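DUF1993 domain-containing protein (Shewanella denitrificans, PDB 2OQM) is of unknown function but belongs to the DinB-like family of helical-bundle proteins, a relationship that by itself does not reveal its biochemical role. Local coordinates at residues I39-K42 and A43-F46; V52-D55 and V56-S60. All coordinates share one frame; numbering follows the deposited sequence.

Contact 1 of 2, residues I39-K42 and A43-F46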
loop_
_atom_site.group_PDB
_atom_site.type_symbol
_atom_site.label_atom_id
_atom_site.label_comp_id
_atom_site.label_asym_id
_atom_site.label_seq_id
_atom_site.Cartn_x
_atom_site.Cartn_y
_atom_site.Cartn_z
ATOM N N ILE A 39 -14.614 -1.198 -6.949
ATOM C CA ILE A 39 -13.948 -0.441 -8.011
ATOM C C ILE A 39 -14.402 -0.900 -9.416
ATOM O O ILE A 39 -14.649 -0.070 -10.294
ATOM C CB ILE A 39 -12.441 -0.517 -7.822
ATOM C CG1 ILE A 39 -12.044 0.324 -6.584
ATOM C CG2 ILE A 39 -11.648 0.028 -9.043
ATOM C CD1 ILE A 39 -10.620 0.023 -6.124
ATOM N N PHE A 40 -14.561 -2.214 -9.609
ATOM C CA PHE A 40 -14.974 -2.751 -10.894
ATOM C C PHE A 40 -16.424 -2.540 -11.178
ATOM O O PHE A 40 -16.839 -2.478 -12.358
ATOM C CB PHE A 40 -14.548 -4.207 -11.024
ATOM C CG PHE A 40 -13.121 -4.351 -11.562
ATOM C CD1 PHE A 40 -12.869 -4.174 -12.909
ATOM C CD2 PHE A 40 -12.039 -4.513 -10.722
ATOM C CE1 PHE A 40 -11.585 -4.264 -13.419
ATOM C CE2 PHE A 40 -10.754 -4.612 -11.233
ATOM C CZ PHE A 40 -10.532 -4.472 -12.578
ATOM N N ASP A 41 -17.227 -2.413 -10.126
ATOM C CA ASP A 41 -18.600 -1.985 -10.321
ATOM C C ASP A 41 -18.645 -0.591 -10.947
ATOM O O ASP A 41 -19.460 -0.330 -11.821
ATOM C CB ASP A 41 -19.405 -1.966 -9.012
ATOM C CG ASP A 41 -19.535 -3.326 -8.344
ATOM O OD1 ASP A 41 -19.311 -4.404 -8.974
ATOM O OD2 ASP A 41 -19.862 -3.283 -7.132
ATOM N N LYS A 42 -17.792 0.324 -10.506
ATOM C CA LYS A 42 -17.717 1.634 -11.162
ATOM C C LYS A 42 -17.221 1.535 -12.592
ATOM O O LYS A 42 -17.731 2.250 -13.444
ATOM C CB LYS A 42 -16.869 2.632 -10.352
ATOM C CG LYS A 42 -17.456 2.828 -8.950
ATOM C CD LYS A 42 -17.441 4.271 -8.559
ATOM C CE LYS A 42 -18.217 4.531 -7.294
ATOM N NZ LYS A 42 -17.851 5.875 -6.752
ATOM N N ALA A 43 -16.239 0.665 -12.854
ATOM C CA ALA A 43 -15.747 0.449 -14.235
ATOM C C ALA A 43 -16.872 -0.051 -15.163
ATOM O O ALA A 43 -17.014 0.421 -16.270
ATOM C CB ALA A 43 -14.553 -0.485 -14.258
ATOM N N GLU A 44 -17.705 -0.972 -14.693
ATOM C CA GLU A 44 -18.883 -1.368 -15.482
ATOM C C GLU A 44 -19.854 -0.233 -15.720
ATOM O O GLU A 44 -20.414 -0.093 -16.833
ATOM C CB GLU A 44 -19.663 -2.489 -14.788
ATOM C CG GLU A 44 -18.940 -3.765 -14.640
ATOM C CD GLU A 44 -19.880 -4.897 -14.276
ATOM O OE1 GLU A 44 -20.577 -5.395 -15.165
ATOM O OE2 GLU A 44 -19.899 -5.305 -13.108
ATOM N N ALA A 45 -20.115 0.566 -14.685
ATOM C CA ALA A 45 -20.997 1.738 -14.862
ATOM C C ALA A 45 -20.431 2.671 -15.926
ATOM O O ALA A 45 -21.131 3.034 -16.854
ATOM C CB ALA A 45 -21.260 2.473 -13.543
ATOM N N PHE A 46 -19.150 2.993 -15.843
ATOM C CA PHE A 46 -18.484 3.830 -16.833
ATOM C C PHE A 46 -18.599 3.306 -18.267
ATOM O O PHE A 46 -18.839 4.048 -19.207
ATOM C CB PHE A 46 -17.006 3.900 -16.479
ATOM C CG PHE A 46 -16.165 4.570 -17.492
ATOM C CD1 PHE A 46 -16.065 5.947 -17.530
ATOM C CD2 PHE A 46 -15.404 3.831 -18.384
ATOM C CE1 PHE A 46 -15.232 6.547 -18.432
ATOM C CE2 PHE A 46 -14.602 4.455 -19.307
ATOM C CZ PHE A 46 -14.523 5.785 -19.334
#

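Contact 2 of 2, residues V52-D55 and V56-S60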
loop_
_atom_site.group_PDB
_atom_site.type_symbol
_atom_site.label_atom_id
_atom_site.label_comp_id
_atom_site.label_asym_id
_atom_site.label_seq_id
_atom_site.Cartn_x
_atom_site.Cartn_y
_atom_site.Cartn_z
ATOM N N VAL A 52 -18.115 2.248 -23.718
ATOM C CA VAL A 52 -16.725 1.787 -23.842
ATOM C C VAL A 52 -16.774 0.274 -23.647
ATOM O O VAL A 52 -17.515 -0.241 -22.816
ATOM C CB VAL A 52 -15.849 2.460 -22.746
ATOM C CG1 VAL A 52 -14.428 1.860 -22.642
ATOM C CG2 VAL A 52 -15.813 3.989 -22.973
ATOM N N ASP A 53 -15.993 -0.437 -24.430
ATOM C CA ASP A 53 -15.903 -1.871 -24.354
ATOM C C ASP A 53 -15.044 -2.233 -23.134
ATOM O O ASP A 53 -13.942 -1.718 -22.973
ATOM C CB ASP A 53 -15.249 -2.323 -25.644
ATOM C CG ASP A 53 -14.974 -3.768 -25.681
ATOM O OD1 ASP A 53 -15.386 -4.460 -24.740
ATOM O OD2 ASP A 53 -14.335 -4.201 -26.679
HETATM N N MSE A 54 -15.551 -3.105 -22.261
HETATM C CA MSE A 54 -14.803 -3.489 -21.042
HETATM C C MSE A 54 -13.417 -4.100 -21.369
HETATM O O MSE A 54 -12.463 -3.949 -20.610
HETATM C CB MSE A 54 -15.641 -4.470 -20.212
HETATM C CG MSE A 54 -15.023 -4.991 -18.935
HETATM SE SE MSE A 54 -14.439 -3.615 -17.623
HETATM C CE MSE A 54 -16.047 -2.783 -17.213
ATOM N N ASP A 55 -13.331 -4.808 -22.486
ATOM C CA ASP A 55 -12.082 -5.399 -22.971
ATOM C C ASP A 55 -10.956 -4.367 -23.084
ATOM O O ASP A 55 -9.768 -4.666 -22.805
ATOM C CB ASP A 55 -12.317 -6.047 -24.357
ATOM C CG ASP A 55 -11.235 -7.062 -24.734
ATOM O OD1 ASP A 55 -10.938 -7.971 -23.928
ATOM O OD2 ASP A 55 -10.679 -6.953 -25.851
ATOM N N VAL A 56 -11.324 -3.167 -23.516
ATOM C CA VAL A 56 -10.381 -2.072 -23.717
ATOM C C VAL A 56 -9.776 -1.689 -22.362
ATOM O O VAL A 56 -8.578 -1.632 -22.235
ATOM C CB VAL A 56 -11.047 -0.820 -24.398
ATOM C CG1 VAL A 56 -10.078 0.397 -24.406
ATOM C CG2 VAL A 56 -11.487 -1.135 -25.848
ATOM N N LEU A 57 -10.629 -1.543 -21.337
ATOM C CA LEU A 57 -10.188 -1.268 -19.971
ATOM C C LEU A 57 -9.322 -2.381 -19.396
ATOM O O LEU A 57 -8.258 -2.115 -18.817
ATOM C CB LEU A 57 -11.398 -0.981 -19.017
ATOM C CG LEU A 57 -12.278 0.223 -19.367
ATOM C CD1 LEU A 57 -13.497 0.295 -18.454
ATOM C CD2 LEU A 57 -11.459 1.549 -19.312
ATOM N N LEU A 58 -9.774 -3.620 -19.532
ATOM C CA LEU A 58 -9.032 -4.773 -19.011
ATOM C C LEU A 58 -7.658 -4.917 -19.626
ATOM O O LEU A 58 -6.772 -5.429 -18.975
ATOM C CB LEU A 58 -9.820 -6.067 -19.270
ATOM C CG LEU A 58 -11.119 -6.260 -18.451
ATOM C CD1 LEU A 58 -11.881 -7.550 -18.906
ATOM C CD2 LEU A 58 -10.832 -6.293 -16.962
ATOM N N ASN A 59 -7.472 -4.492 -20.872
ATOM C CA ASN A 59 -6.155 -4.581 -21.497
ATOM C C ASN A 59 -5.336 -3.305 -21.430
ATOM O O ASN A 59 -4.296 -3.251 -22.044
ATOM C CB ASN A 59 -6.287 -5.045 -22.931
ATOM C CG ASN A 59 -6.673 -6.491 -23.008
ATOM O OD1 ASN A 59 -5.793 -7.370 -22.927
ATOM N ND2 ASN A 59 -7.980 -6.767 -23.063
ATOM N N SER A 60 -5.821 -2.298 -20.705
ATOM C CA SER A 60 -5.137 -1.023 -20.599
ATOM C C SER A 60 -4.048 -1.143 -19.544
ATOM O O SER A 60 -4.019 -2.090 -18.785
ATOM C CB SER A 60 -6.135 0.090 -20.241
ATOM O OG SER A 60 -5.584 1.401 -20.376
HETATM O O HOH W 1 -9.138 -9.489 -22.615
#

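Contact 1 of 2, residues I39-K42 and A43-F46
Ala43 sits one helical turn beyond Ile39, and its backbone N donates to Ile39 O at 3.1 Å. Its methyl lies near the ring of Phe40, with Ala43 CB 4.3 Å from Phe40 CD1, so the aromatic and the methyl share one apolar flank. A small residue suits this buried place: Leu169 of helix 146-172 and the selenomethionine Met54 both come up against it. Glu44 follows, its N bonded to Phe40 O at 2.9 Å. With CG beside its own backbone N (chi1 -64°), the Glu44 chain leans back over the preceding turn, and Glu44 CG comes 3.4 Å from Phe40 O. Its carboxylate ends near that of Asp41, the oxygens Glu44 OE2 and Asp41 OD1 being 4.3 Å apart. Arg108 of helix 104-119 forms salt bridges to both, which probably offsets the repulsion between the two acids. Ala45, a small residue on the exposed side, then donates its N to Asp41 O. Phe46 N completes the series with a nearly straight bond to Lys42 O (2.9 Å, 170° at the hydrogen). The Phe46 ring is swung away from the first turn because CG stands anti to the backbone N (chi1 172°), and it packs instead on Val52, Leu57 and Val174. Lys42, its chain turned about the CB-CG bond, sends NZ to a salt bridge with Asp180. Four successive i to i+4 bonds, with apolar groups on one flank and charged groups on another, are characteristic of an amphipathic alpha-helix in a helical bundle, here the long helix 13-50.

Contact 2 of 2, residues V52-D55 and V56-S60
Asn59 holds Asp55 O with two donors: its side-chain ND2 at 2.8 Å and its backbone N at 3.0 Å, arriving from opposite faces of the carbonyl plane. The ND2 bond is nearly straight, and the oxygen lies almost in the amide plane. With CG beside the backbone N (chi1 -71°), the Asn59 amide folds back over the last turn. In one of the two conformers modelled for Asp55, a water bridges Asn59 ND2 to Asp55 OD1, the carboxylate and amide planes standing 69° apart. With an alanine here in place of the asparagine, Asp55 O would probably lose its side-chain donor and the water its link to the amide.

On the apolar side of the helix, the chain of selenomethionine Met54, bent twice, puts SE 4.1 Å from Leu57 CD1, while its CG meets Leu58 CD1 at the same distance. Val52 CG1 reaches Leu57 CG from the incoming loop. Farther out, Asp53 takes the N-cap: Asp53 OD1 accepts from Asp55 N at 3.1 Å, from above the carboxylate plane. The cap gives Asp55 N an acceptor that no preceding turn offers, and Asn59 adds a second donor to a carbonyl that the backbone already engages.

In the fold
Contacts 1 and 2 lie in series, about 11 Å apart between centres, one within the long helix 13-50 and the other in the short helix 54-58 that follows it. Both are partly buried: contact 1 buries Ile39, Phe40 and Ala43, contact 2 Leu57 and Leu58, and contact 2 sits farther from the chain's centre (about 21 against 18 Å, centre to centre). They meet where Phe46 CD2 lies 4.0 Å from Leu57 CD1. Helices 104-119 and 146-172 touch both. Their polar chemistry differs. Late in the long helix, residues 39-46 bond backbone to backbone and send charged side chains to Arg108 and Asp180; in 52-60, close to both helix ends, polar side chains serve the backbone.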